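Local coordinates for MGS-M5 (Unidentified, PDB 4Q3N), which probably interconverts L-lactate and pyruvate with NAD as cofactor, as expected of a lactate dehydrogenase from a deep-sea metagenome, at residues Gly73-Ala79 with Gly114-Ser120. Sequence-based numbering, arbitrary orientation.
Sequences GLVVITA and GILLVAS
Val75 and Ile77 of strand 74-77 each use both backbone N-H and C=O to bond segment 114-120, a worked example of how parallel neighbours are laced together. Val75 N donates to Ile115 O at 2.9 Å, and its own O receives Leu117 N almost straight (N-H...O 173°). The packing is closest on the face carrying Leu74, Val76, Ile115 and Leu117. There CG of Leu74 lies anti to the backbone N (chi1 177°), which together with the second torsion brings CD1 across to Ile115 CG2 at 3.6 Å and on to CB of Leu117. Val76 and Leu117 run side by side beyond, and helix 232-246 covers Leu74, Ile115 and Leu117. Pairing is looser on the other face, where Ile77 CD1 stays 4.3 Å from Val118 CG2; Ile77 instead packs on Ile100, Val104 and Ile107 of helix 89-109. At the C-terminal ends the strands give way to loops, and Thr78 and Ala79 are partly open to solvent. Ile77 O takes two donors here, Ala119 N at 2.8 Å and the longer, more bent Ser120 N, while Ser120 OG reaches Ala79 O at 2.6 Å, tilted 33° from the carbonyl plane. An alanine in place of Ser120 would leave Ala79 O without this hydroxyl donor and is likely to let the two loops move more independently. Thr78 OG1 turns instead to Val9 O, next to the glycine-rich turn after strand 5-9. With helix 89-109 as the connection, the pair forms a beta-alpha-beta unit in the parallel sheet of the Rossmann-type NAD-binding domain.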
loop_
_atom_site.group_PDB
_atom_site.type_symbol
_atom_site.label_atom_id
_atom_site.label_comp_id
_atom_site.label_asym_id
_atom_site.label_seq_id
_atom_site.Cartn_x
_atom_site.Cartn_y
_atom_site.Cartn_z
ATOM N N GLY A 73 11.141 4.480 -19.504
ATOM C CA GLY A 73 12.276 4.193 -18.641
ATOM C C GLY A 73 12.630 2.703 -18.772
ATOM O O GLY A 73 13.775 2.297 -18.582
ATOM N N LEU A 74 11.648 1.893 -19.126
ATOM C CA LEU A 74 11.849 0.426 -19.147
ATOM C C LEU A 74 11.010 -0.189 -20.252
ATOM O O LEU A 74 9.837 0.156 -20.400
ATOM C CB LEU A 74 11.425 -0.211 -17.792
ATOM C CG LEU A 74 11.507 -1.739 -17.666
ATOM C CD1 LEU A 74 12.980 -2.162 -17.568
ATOM C CD2 LEU A 74 10.695 -2.212 -16.389
ATOM N N VAL A 75 11.588 -1.091 -21.039
ATOM C CA VAL A 75 10.733 -1.847 -21.978
ATOM C C VAL A 75 10.865 -3.295 -21.589
ATOM O O VAL A 75 12.000 -3.804 -21.459
ATOM C CB VAL A 75 11.152 -1.641 -23.456
ATOM C CG1 VAL A 75 10.282 -2.527 -24.367
ATOM C CG2 VAL A 75 11.058 -0.132 -23.849
ATOM N N VAL A 76 9.724 -3.949 -21.405
ATOM C CA VAL A 76 9.701 -5.349 -21.015
ATOM C C VAL A 76 9.281 -6.181 -22.212
ATOM O O VAL A 76 8.180 -6.007 -22.734
ATOM C CB VAL A 76 8.743 -5.595 -19.855
ATOM C CG1 VAL A 76 8.779 -7.100 -19.379
ATOM C CG2 VAL A 76 9.123 -4.606 -18.641
ATOM N N ILE A 77 10.159 -7.065 -22.658
ATOM C CA ILE A 77 9.877 -7.850 -23.868
ATOM C C ILE A 77 9.400 -9.259 -23.514
ATOM O O ILE A 77 10.104 -10.013 -22.840
ATOM C CB ILE A 77 11.121 -7.957 -24.773
ATOM C CG1 ILE A 77 11.651 -6.542 -25.099
ATOM C CG2 ILE A 77 10.803 -8.829 -26.037
ATOM C CD1 ILE A 77 13.040 -6.540 -25.743
ATOM N N THR A 78 8.202 -9.595 -23.965
ATOM C CA THR A 78 7.614 -10.932 -23.699
ATOM C C THR A 78 7.314 -11.659 -25.035
ATOM O O THR A 78 6.859 -12.780 -25.039
ATOM C CB THR A 78 6.312 -10.819 -22.867
ATOM O OG1 THR A 78 5.224 -10.459 -23.742
ATOM C CG2 THR A 78 6.457 -9.768 -21.735
ATOM N N ALA A 79 7.592 -11.010 -26.166
ATOM C CA ALA A 79 7.290 -11.575 -27.488
ATOM C C ALA A 79 8.069 -12.820 -27.811
ATOM O O ALA A 79 9.224 -12.972 -27.396
ATOM C CB ALA A 79 7.571 -10.534 -28.574
ATOM N N GLY A 114 16.461 3.696 -22.373
ATOM C CA GLY A 114 16.189 3.266 -21.016
ATOM C C GLY A 114 16.765 1.872 -20.814
ATOM O O GLY A 114 17.771 1.489 -21.420
ATOM N N ILE A 115 16.109 1.101 -19.967
ATOM C CA ILE A 115 16.537 -0.245 -19.639
ATOM C C ILE A 115 15.677 -1.295 -20.362
ATOM O O ILE A 115 14.459 -1.106 -20.484
ATOM C CB ILE A 115 16.432 -0.421 -18.098
ATOM C CG1 ILE A 115 17.464 0.532 -17.429
ATOM C CG2 ILE A 115 16.578 -1.878 -17.636
ATOM C CD1 ILE A 115 17.147 0.654 -15.934
ATOM N N LEU A 116 16.290 -2.385 -20.828
ATOM C CA LEU A 116 15.538 -3.525 -21.416
ATOM C C LEU A 116 15.484 -4.660 -20.439
ATOM O O LEU A 116 16.519 -5.058 -19.869
ATOM C CB LEU A 116 16.200 -4.053 -22.729
ATOM C CG LEU A 116 16.282 -3.083 -23.905
ATOM C CD1 LEU A 116 17.063 -3.707 -25.083
ATOM C CD2 LEU A 116 14.870 -2.650 -24.376
ATOM N N LEU A 117 14.290 -5.195 -20.271
ATOM C CA LEU A 117 14.042 -6.379 -19.439
ATOM C C LEU A 117 13.398 -7.480 -20.278
ATOM O O LEU A 117 12.262 -7.320 -20.733
ATOM C CB LEU A 117 13.113 -6.031 -18.275
ATOM C CG LEU A 117 12.577 -7.164 -17.401
ATOM C CD1 LEU A 117 13.725 -8.065 -16.919
ATOM C CD2 LEU A 117 11.793 -6.577 -16.153
ATOM N N VAL A 118 14.107 -8.582 -20.497
ATOM C CA VAL A 118 13.599 -9.634 -21.395
ATOM C C VAL A 118 12.944 -10.718 -20.542
ATOM O O VAL A 118 13.554 -11.179 -19.582
ATOM C CB VAL A 118 14.751 -10.223 -22.244
ATOM C CG1 VAL A 118 14.231 -11.395 -23.108
ATOM C CG2 VAL A 118 15.327 -9.143 -23.133
ATOM N N ALA A 119 11.694 -11.085 -20.826
ATOM C CA ALA A 119 11.072 -12.191 -20.084
ATOM C C ALA A 119 10.805 -13.389 -21.019
ATOM O O ALA A 119 10.516 -14.479 -20.553
ATOM C CB ALA A 119 9.749 -11.758 -19.418
ATOM N N SER A 120 10.914 -13.168 -22.321
ATOM C CA SER A 120 10.706 -14.220 -23.321
ATOM C C SER A 120 11.621 -15.407 -23.061
ATOM O O SER A 120 12.757 -15.189 -22.720
ATOM C CB SER A 120 10.986 -13.675 -24.723
ATOM O OG SER A 120 10.207 -12.534 -25.005
#